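Local structure of pyruvate carboxylase protein (Rhizobium etli, 2QF7) at residues E84-A89 and V111-K116; N239-F244 and A339-P344; L983-S988 and D1004-S1009. The protein belongs to the biotin-dependent carboxylases, joining a biotin carboxylase region with an ATP-grasp fold, a TIM barrel and a biotin-carrier region in one chain. All blocks are in the same frame, centred on the assembly; numbering follows the deposited sequence.

Interaction 1: E84-A89 and V111-K116; sequences EVIRVA and VDACNK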
loop_
_atom_site.group_PDB
_atom_site.type_symbol
_atom_site.label_atom_id
_atom_site.label_comp_id
_atom_site.label_asym_id
_atom_site.label_seq_id
_atom_site.Cartn_x
_atom_site.Cartn_y
_atom_site.Cartn_z
ATOM N N GLU A 84 -45.533 -21.315 18.518
ATOM C CA GLU A 84 -44.519 -20.321 18.871
ATOM C C GLU A 84 -45.109 -19.021 19.417
ATOM O O GLU A 84 -44.617 -18.473 20.404
ATOM C CB GLU A 84 -43.577 -20.047 17.688
ATOM C CG GLU A 84 -42.535 -21.199 17.490
ATOM C CD GLU A 84 -41.538 -21.262 18.644
ATOM O OE1 GLU A 84 -40.532 -20.516 18.615
ATOM O OE2 GLU A 84 -41.766 -22.031 19.590
ATOM N N VAL A 85 -46.138 -18.516 18.752
ATOM C CA VAL A 85 -46.789 -17.276 19.176
ATOM C C VAL A 85 -47.371 -17.396 20.588
ATOM O O VAL A 85 -47.078 -16.558 21.442
ATOM C CB VAL A 85 -47.819 -16.790 18.122
ATOM C CG1 VAL A 85 -48.625 -15.583 18.633
ATOM C CG2 VAL A 85 -47.061 -16.426 16.827
ATOM N N ILE A 86 -48.170 -18.437 20.826
ATOM C CA ILE A 86 -48.728 -18.716 22.152
ATOM C C ILE A 86 -47.624 -18.909 23.236
ATOM O O ILE A 86 -47.706 -18.311 24.333
ATOM C CB ILE A 86 -49.690 -19.929 22.102
ATOM C CG1 ILE A 86 -50.944 -19.614 21.238
ATOM C CG2 ILE A 86 -50.078 -20.396 23.505
ATOM C CD1 ILE A 86 -51.548 -18.240 21.458
ATOM N N ARG A 87 -46.591 -19.702 22.924
ATOM C CA ARG A 87 -45.450 -19.884 23.847
ATOM C C ARG A 87 -44.860 -18.545 24.328
ATOM O O ARG A 87 -44.698 -18.340 25.528
ATOM C CB ARG A 87 -44.354 -20.748 23.219
ATOM C CG ARG A 87 -43.088 -20.880 24.105
ATOM C CD ARG A 87 -41.919 -21.610 23.387
ATOM N NE ARG A 87 -41.491 -20.833 22.222
ATOM C CZ ARG A 87 -40.588 -19.858 22.222
ATOM N NH1 ARG A 87 -39.982 -19.486 23.342
ATOM N NH2 ARG A 87 -40.299 -19.225 21.092
ATOM N N VAL A 88 -44.530 -17.638 23.405
ATOM C CA VAL A 88 -43.970 -16.348 23.800
ATOM C C VAL A 88 -45.007 -15.425 24.472
ATOM O O VAL A 88 -44.656 -14.622 25.360
ATOM C CB VAL A 88 -43.153 -15.622 22.641
ATOM C CG1 VAL A 88 -42.044 -16.531 22.091
ATOM C CG2 VAL A 88 -44.007 -15.235 21.564
ATOM N N ALA A 89 -46.267 -15.517 24.052
ATOM C CA ALA A 89 -47.328 -14.755 24.719
ATOM C C ALA A 89 -47.452 -15.157 26.209
ATOM O O ALA A 89 -47.545 -14.298 27.093
ATOM C CB ALA A 89 -48.594 -14.915 24.008
ATOM N N VAL A 111 -57.363 -17.880 16.814
ATOM C CA VAL A 111 -58.272 -17.282 17.813
ATOM C C VAL A 111 -58.614 -18.329 18.902
ATOM O O VAL A 111 -58.593 -18.043 20.110
ATOM C CB VAL A 111 -59.583 -16.744 17.148
ATOM C CG1 VAL A 111 -60.514 -16.149 18.205
ATOM C CG2 VAL A 111 -59.273 -15.689 16.059
ATOM N N ASP A 112 -58.925 -19.536 18.453
ATOM C CA ASP A 112 -59.178 -20.660 19.350
ATOM C C ASP A 112 -58.041 -20.848 20.370
ATOM O O ASP A 112 -58.288 -20.896 21.582
ATOM C CB ASP A 112 -59.369 -21.916 18.526
ATOM C CG ASP A 112 -60.772 -22.018 17.927
ATOM O OD1 ASP A 112 -61.631 -21.130 18.189
ATOM O OD2 ASP A 112 -61.007 -23.011 17.189
ATOM N N ALA A 113 -56.804 -20.914 19.866
ATOM C CA ALA A 113 -55.586 -21.029 20.692
ATOM C C ALA A 113 -55.477 -19.891 21.711
ATOM O O ALA A 113 -55.188 -20.128 22.889
ATOM C CB ALA A 113 -54.320 -21.080 19.799
ATOM N N CYS A 114 -55.709 -18.659 21.266
ATOM C CA CYS A 114 -55.733 -17.491 22.172
ATOM C C CYS A 114 -56.725 -17.680 23.331
ATOM O O CYS A 114 -56.366 -17.510 24.506
ATOM C CB CYS A 114 -56.115 -16.228 21.403
ATOM S SG CYS A 114 -54.787 -15.620 20.358
ATOM N N ASN A 115 -57.966 -18.011 22.980
ATOM C CA ASN A 115 -59.017 -18.186 23.979
ATOM C C ASN A 115 -58.662 -19.325 24.940
ATOM O O ASN A 115 -58.835 -19.184 26.153
ATOM C CB ASN A 115 -60.370 -18.449 23.314
ATOM C CG ASN A 115 -60.815 -17.307 22.438
ATOM O OD1 ASN A 115 -61.372 -17.522 21.360
ATOM N ND2 ASN A 115 -60.572 -16.075 22.888
ATOM N N LYS A 116 -58.123 -20.422 24.401
ATOM C CA LYS A 116 -57.681 -21.567 25.228
ATOM C C LYS A 116 -56.628 -21.150 26.258
ATOM O O LYS A 116 -56.571 -21.708 27.367
ATOM C CB LYS A 116 -57.135 -22.713 24.361
ATOM C CG LYS A 116 -56.901 -24.036 25.122
#
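In I86 the first torsion (chi1 -65°) sets CG1 anti to the carbonyl carbon and CG2 anti to the backbone N, which lays the longer branch, CG1 and CD1, across to A113 and C114. The two helices concerned, 82-92 and 108-116, belong to the Rossmann-like biotin carboxylase N-terminal domain, where each leads into a strand of the parallel sheet, 96-98 and 120-121 respectively. Within 84-89 and 111-116 the nearest CA atoms are those of I86 and C114, 7.1 Å apart. Small residues on helix 108-116 suit such proximity: the methyl CB of A113 meets I86 CG1 at 4.0 Å, while I86 CD1 ends 4.2 Å from the backbone N of C114. I86 CD1 is also 4.3 Å from C114 SG, a soft, weakly polar atom that tolerates an apolar neighbour. I86 and C114 also both touch I97 of strand 96-98, so the helix pair and the sheet share one hydrophobic seam. An isoleucine suits this place because its CG1-CD1 arm is long enough to bridge the two backbones and meet two small residues.

One turn of helix 82-92 also carries a salt bridge. E84 lies one turn before R87, which grips it side-on with NE and NH2, one nitrogen to each carboxylate oxygen. G64 and H68 bond the same carboxylate, and Q62 O takes another bond from R87 NH2, tying the helix to the chain around residues 62-68. R87 NH2 stands 2.8 Å from E84 OE1, approaching it 44° out of the carboxylate plane.

Interaction 2: N239-F244 and A339-P344; sequences NVVHLF and AAIGTP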
loop_
_atom_site.group_PDB
_atom_site.type_symbol
_atom_site.label_atom_id
_atom_site.label_comp_id
_atom_site.label_asym_id
_atom_site.label_seq_id
_atom_site.Cartn_x
_atom_site.Cartn_y
_atom_site.Cartn_z
ATOM N N ASN A 239 -73.121 -2.535 19.093
ATOM C CA ASN A 239 -73.033 -1.270 18.357
ATOM C C ASN A 239 -72.126 -1.496 17.186
ATOM O O ASN A 239 -71.049 -2.069 17.354
ATOM C CB ASN A 239 -72.439 -0.141 19.215
ATOM C CG ASN A 239 -73.238 0.120 20.476
ATOM O OD1 ASN A 239 -74.445 0.255 20.412
ATOM N ND2 ASN A 239 -72.559 0.209 21.626
ATOM N N VAL A 240 -72.560 -1.048 16.005
ATOM C CA VAL A 240 -71.701 -1.028 14.819
ATOM C C VAL A 240 -71.712 0.379 14.203
ATOM O O VAL A 240 -72.758 1.038 14.172
ATOM C CB VAL A 240 -72.130 -2.115 13.792
ATOM C CG1 VAL A 240 -71.983 -3.542 14.412
ATOM C CG2 VAL A 240 -73.602 -1.934 13.355
ATOM N N VAL A 241 -70.555 0.848 13.750
ATOM C CA VAL A 241 -70.454 2.105 13.010
ATOM C C VAL A 241 -69.659 1.872 11.735
ATOM O O VAL A 241 -68.895 0.904 11.657
ATOM C CB VAL A 241 -69.784 3.275 13.847
ATOM C CG1 VAL A 241 -70.631 3.624 15.052
ATOM C CG2 VAL A 241 -68.321 2.962 14.249
ATOM N N HIS A 242 -69.837 2.750 10.747
ATOM C CA HIS A 242 -69.038 2.730 9.530
ATOM C C HIS A 242 -68.149 3.988 9.527
ATOM O O HIS A 242 -68.520 5.030 10.090
ATOM C CB HIS A 242 -69.920 2.686 8.270
ATOM C CG HIS A 242 -70.580 3.996 7.940
ATOM N ND1 HIS A 242 -69.947 4.991 7.219
ATOM C CD2 HIS A 242 -71.802 4.492 8.268
ATOM C CE1 HIS A 242 -70.764 6.020 7.074
ATOM N NE2 HIS A 242 -71.890 5.749 7.712
ATOM N N LEU A 243 -66.990 3.883 8.908
ATOM C CA LEU A 243 -66.061 4.993 8.820
ATOM C C LEU A 243 -65.944 5.339 7.332
ATOM O O LEU A 243 -64.854 5.639 6.827
ATOM C CB LEU A 243 -64.691 4.626 9.483
ATOM C CG LEU A 243 -64.550 4.941 11.004
ATOM C CD1 LEU A 243 -65.552 4.236 11.881
ATOM C CD2 LEU A 243 -63.127 4.616 11.521
ATOM N N PHE A 244 -67.088 5.299 6.648
ATOM C CA PHE A 244 -67.190 5.525 5.193
ATOM C C PHE A 244 -66.325 4.539 4.418
ATOM O O PHE A 244 -66.008 3.473 4.937
ATOM C CB PHE A 244 -66.826 6.965 4.848
ATOM C CG PHE A 244 -67.675 7.961 5.563
ATOM C CD1 PHE A 244 -68.896 8.339 5.033
ATOM C CD2 PHE A 244 -67.259 8.494 6.774
ATOM C CE1 PHE A 244 -69.696 9.237 5.692
ATOM C CE2 PHE A 244 -68.081 9.410 7.445
ATOM C CZ PHE A 244 -69.282 9.772 6.905
ATOM N N ALA A 339 -65.008 -1.443 25.916
ATOM C CA ALA A 339 -65.612 -0.112 25.792
ATOM C C ALA A 339 -66.787 -0.118 24.816
ATOM O O ALA A 339 -66.845 -0.934 23.885
ATOM C CB ALA A 339 -64.552 0.932 25.319
ATOM N N ALA A 340 -67.717 0.804 25.039
ATOM C CA ALA A 340 -68.838 1.020 24.142
ATOM C C ALA A 340 -68.541 2.153 23.125
ATOM O O ALA A 340 -68.124 3.266 23.517
ATOM C CB ALA A 340 -70.096 1.353 24.941
ATOM N N ILE A 341 -68.765 1.855 21.845
ATOM C CA ILE A 341 -68.655 2.854 20.763
ATOM C C ILE A 341 -69.651 3.953 21.118
ATOM O O ILE A 341 -70.763 3.662 21.550
ATOM C CB ILE A 341 -69.022 2.228 19.378
ATOM C CG1 ILE A 341 -67.889 1.341 18.870
ATOM C CG2 ILE A 341 -69.361 3.320 18.319
ATOM C CD1 ILE A 341 -68.342 0.418 17.750
ATOM N N GLY A 342 -69.211 5.201 21.008
ATOM C CA GLY A 342 -70.035 6.350 21.349
ATOM C C GLY A 342 -69.526 7.042 22.601
ATOM O O GLY A 342 -69.820 8.212 22.822
ATOM N N THR A 343 -68.775 6.320 23.432
ATOM C CA THR A 343 -68.211 6.885 24.668
ATOM C C THR A 343 -66.758 7.336 24.431
ATOM O O THR A 343 -66.057 6.744 23.609
ATOM C CB THR A 343 -68.253 5.888 25.858
ATOM O OG1 THR A 343 -67.460 4.739 25.546
ATOM C CG2 THR A 343 -69.663 5.449 26.185
ATOM N N PRO A 344 -66.316 8.413 25.116
ATOM C CA PRO A 344 -64.932 8.899 24.939
ATOM C C PRO A 344 -63.884 7.804 25.157
ATOM O O PRO A 344 -62.831 7.825 24.499
ATOM C CB PRO A 344 -64.787 10.029 25.986
ATOM C CG PRO A 344 -66.070 10.021 26.809
ATOM C CD PRO A 344 -67.112 9.288 26.006
#
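This is a small, mostly apolar contact in which a loop is laid against the beginning of a strand: I341, from the chain between helix 328-336 and strand 359-369, packs on N239 and V241, where strand 240-252 sets out. V241 and I341 reach toward each other tip to tip, with V241 CG1 only 3.5 Å from I341 CG2, a snug fit for two methyls. In V241, chi1 of -64° places CG1 anti to the carbonyl carbon, where it can meet the loop. I341 spreads its two branches differently: CG2 goes to the valine, while CD1 runs back to 3.7 Å from N239 O. N239 adds its own CB, 4.2 Å from I341 CB, and sends its amide to D235. Beta-branched residues serve well on both sides, since each offers a broad, rigid surface close to its backbone. V348 adds to the cover of I341, and L233 and I354 to that of V241.

The strand belongs to the antiparallel sheet of the ATP-grasp region, paired with strand 225-234 through a hairpin whose connection contains D235. D235 OD2 accepts from both N239 ND2 and I341 N, so one carboxylate oxygen joins the hairpin to the loop beside the hydrophobic patch.

The loop is shaped by a type II turn from A340 to T343. G342 occupies its third position at phi 111°, where a CB would press against the carbonyl O of I341. A340 O closes the turn by accepting T343 N at 3.1 Å, and it takes a second bond from T343 OG1 at 2.6 Å, a donor that lies in the carbonyl plane. Further along the strand, H242 ND1 accepts F244 N at 2.9 Å, and H242 CE1 lies above one face of the F244 ring, toward its rim.

Interaction 3: L983-S988 and D1004-S1009; sequences LEREVS and DFALAS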
loop_
_atom_site.group_PDB
_atom_site.type_symbol
_atom_site.label_atom_id
_atom_site.label_comp_id
_atom_site.label_asym_id
_atom_site.label_seq_id
_atom_site.Cartn_x
_atom_site.Cartn_y
_atom_site.Cartn_z
ATOM N N LEU A 983 -23.491 4.262 -31.800
ATOM C CA LEU A 983 -23.781 4.834 -30.484
ATOM C C LEU A 983 -25.115 4.360 -29.903
ATOM O O LEU A 983 -25.396 4.590 -28.723
ATOM C CB LEU A 983 -23.748 6.347 -30.555
ATOM C CG LEU A 983 -22.372 6.883 -30.964
ATOM C CD1 LEU A 983 -22.436 8.395 -31.017
ATOM C CD2 LEU A 983 -21.246 6.367 -30.039
ATOM N N GLU A 984 -25.936 3.731 -30.741
ATOM C CA GLU A 984 -27.248 3.215 -30.335
ATOM C C GLU A 984 -28.222 4.338 -29.920
ATOM O O GLU A 984 -29.038 4.181 -28.993
ATOM C CB GLU A 984 -27.105 2.144 -29.233
ATOM C CG GLU A 984 -26.316 0.893 -29.650
ATOM C CD GLU A 984 -26.442 -0.266 -28.647
ATOM O OE1 GLU A 984 -26.834 -0.030 -27.478
ATOM O OE2 GLU A 984 -26.135 -1.418 -29.031
ATOM N N ARG A 985 -28.149 5.469 -30.624
ATOM C CA ARG A 985 -28.997 6.606 -30.328
ATOM C C ARG A 985 -28.890 7.576 -31.473
ATOM O O ARG A 985 -27.962 7.486 -32.264
ATOM C CB ARG A 985 -28.546 7.323 -29.037
ATOM C CG ARG A 985 -27.077 7.768 -28.982
ATOM C CD ARG A 985 -26.955 8.918 -27.973
ATOM N NE ARG A 985 -25.619 9.501 -27.808
ATOM C CZ ARG A 985 -25.209 10.641 -28.364
ATOM N NH1 ARG A 985 -26.018 11.338 -29.160
ATOM N NH2 ARG A 985 -23.988 11.110 -28.093
ATOM N N GLU A 986 -29.808 8.535 -31.523
ATOM C CA GLU A 986 -29.701 9.625 -32.465
ATOM C C GLU A 986 -28.595 10.532 -32.020
ATOM O O GLU A 986 -28.325 10.660 -30.835
ATOM C CB GLU A 986 -31.007 10.390 -32.528
ATOM C CG GLU A 986 -32.018 9.700 -33.394
ATOM C CD GLU A 986 -33.301 10.478 -33.493
ATOM O OE1 GLU A 986 -33.441 11.479 -32.757
ATOM O OE2 GLU A 986 -34.163 10.074 -34.300
ATOM N N VAL A 987 -27.929 11.165 -32.968
ATOM C CA VAL A 987 -26.948 12.177 -32.615
ATOM C C VAL A 987 -27.458 13.518 -33.134
ATOM O O VAL A 987 -28.304 13.550 -34.027
ATOM C CB VAL A 987 -25.540 11.831 -33.196
ATOM C CG1 VAL A 987 -25.091 10.453 -32.679
ATOM C CG2 VAL A 987 -25.545 11.891 -34.728
ATOM N N SER A 988 -26.958 14.624 -32.587
ATOM C CA SER A 988 -27.374 15.941 -33.050
ATOM C C SER A 988 -26.654 16.282 -34.352
ATOM O O SER A 988 -25.656 15.648 -34.693
ATOM C CB SER A 988 -27.057 16.994 -31.989
ATOM O OG SER A 988 -25.671 17.141 -31.852
ATOM N N ASP A 1004 -14.902 7.863 -29.874
ATOM C CA ASP A 1004 -14.254 7.657 -28.576
ATOM C C ASP A 1004 -14.775 8.668 -27.528
ATOM O O ASP A 1004 -14.992 8.319 -26.358
ATOM C CB ASP A 1004 -12.737 7.862 -28.734
ATOM C CG ASP A 1004 -12.041 6.683 -29.436
ATOM O OD1 ASP A 1004 -12.680 5.679 -29.775
ATOM O OD2 ASP A 1004 -10.831 6.802 -29.644
ATOM N N PHE A 1005 -14.908 9.928 -27.940
ATOM C CA PHE A 1005 -15.421 10.965 -27.037
ATOM C C PHE A 1005 -16.865 10.658 -26.596
ATOM O O PHE A 1005 -17.175 10.786 -25.446
ATOM C CB PHE A 1005 -15.351 12.353 -27.694
ATOM C CG PHE A 1005 -16.096 13.409 -26.944
ATOM C CD1 PHE A 1005 -15.700 13.780 -25.643
ATOM C CD2 PHE A 1005 -17.227 14.013 -27.507
ATOM C CE1 PHE A 1005 -16.436 14.751 -24.935
ATOM C CE2 PHE A 1005 -17.954 14.994 -26.814
ATOM C CZ PHE A 1005 -17.557 15.358 -25.519
ATOM N N ALA A 1006 -17.754 10.307 -27.530
ATOM C CA ALA A 1006 -19.169 10.055 -27.183
ATOM C C ALA A 1006 -19.268 8.905 -26.191
ATOM O O ALA A 1006 -20.083 8.940 -25.283
ATOM C CB ALA A 1006 -19.978 9.749 -28.440
ATOM N N LEU A 1007 -18.440 7.871 -26.380
ATOM C CA LEU A 1007 -18.419 6.731 -25.481
ATOM C C LEU A 1007 -17.837 7.079 -24.108
ATOM O O LEU A 1007 -18.339 6.620 -23.101
ATOM C CB LEU A 1007 -17.684 5.537 -26.132
ATOM C CG LEU A 1007 -18.344 4.959 -27.400
ATOM C CD1 LEU A 1007 -17.433 3.962 -28.098
ATOM C CD2 LEU A 1007 -19.696 4.277 -27.074
ATOM N N ALA A 1008 -16.778 7.883 -24.065
ATOM C CA ALA A 1008 -16.239 8.362 -22.776
ATOM C C ALA A 1008 -17.245 9.307 -22.068
ATOM O O ALA A 1008 -17.346 9.293 -20.827
ATOM C CB ALA A 1008 -14.881 9.065 -22.973
ATOM N N SER A 1009 -17.975 10.117 -22.843
ATOM C CA SER A 1009 -19.035 10.966 -22.256
ATOM C C SER A 1009 -20.154 10.149 -21.611
ATOM O O SER A 1009 -20.676 10.538 -20.576
ATOM C CB SER A 1009 -19.630 11.948 -23.255
ATOM O OG SER A 1009 -18.649 12.859 -23.616
HETATM O O HOH W 1 -22.513 9.868 -25.450
#
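Helix 972-983 stops at L983, E984 takes a left-handed conformation, and the chain from R985 then runs extended to S988, the N-cap of helix 989-997, while 1004-1009 is continuous helix within 999-1012. The two segments approach most closely at L983 and L1007, with CA atoms 7.6 Å apart. E984, at phi 65°, is the C-prime residue of a Schellman motif: R985 N bonds to E980 O and E984 N to K981 O, which ends the helix and turns the chain away.

L983 does most of the packing. With chi1 at -62° and chi2 at 180°, its side chain is stretched out and its forked tip carried to helix 999-1012. There CD1 meets A1006 CB at 3.8 Å, and CD2 meets L1007 CD2 at 3.9 Å as the two leucines cross obliquely. The short methyl of A1006 lets the leucine settle close to the helix surface.

All three helices fall within the conserved carboxylase region, and F1005 touches D610 and A1008 touches T608, in the loop between helices 599-607 and 611-621 of the barrel.

R985 covers the edge of the leucine patch. L983 CD1 lies over one face of its guanidinium, toward the rim, and R985 NH2 comes within 4.2 Å of A1006 CB. The charged end is met by a salt bridge from NH2 to E991, whose other oxygen accepts S988 N, while R985 NH1 donates to E986 O at 2.9 Å. A water accepts a long bond from R985 NH2 (3.3 Å) and donates to A1006 O at 2.6 Å, linking the arginine to the helix backbone.

How the interactions relate
The three contacts follow one another along the chain without interleaving, and each falls in a different family region. Interactions 1 and 2 are neighbours in the biotin carboxylase portion, with centres 28 Å apart and nearest atoms about 16 Å apart, so they do not touch. Interaction 3 is remote from both: its centre is 65 Å from that of interaction 1 and 66 Å from that of interaction 2, and the nearest atoms are about 50 Å away or more. It adjoins the TIM barrel, the part that carries the carboxylated lysine K729, although none of the segments includes that residue. Interactions 1 and 2 pack within their own regions, whereas helix 999-1012 of interaction 3 also meets the barrel.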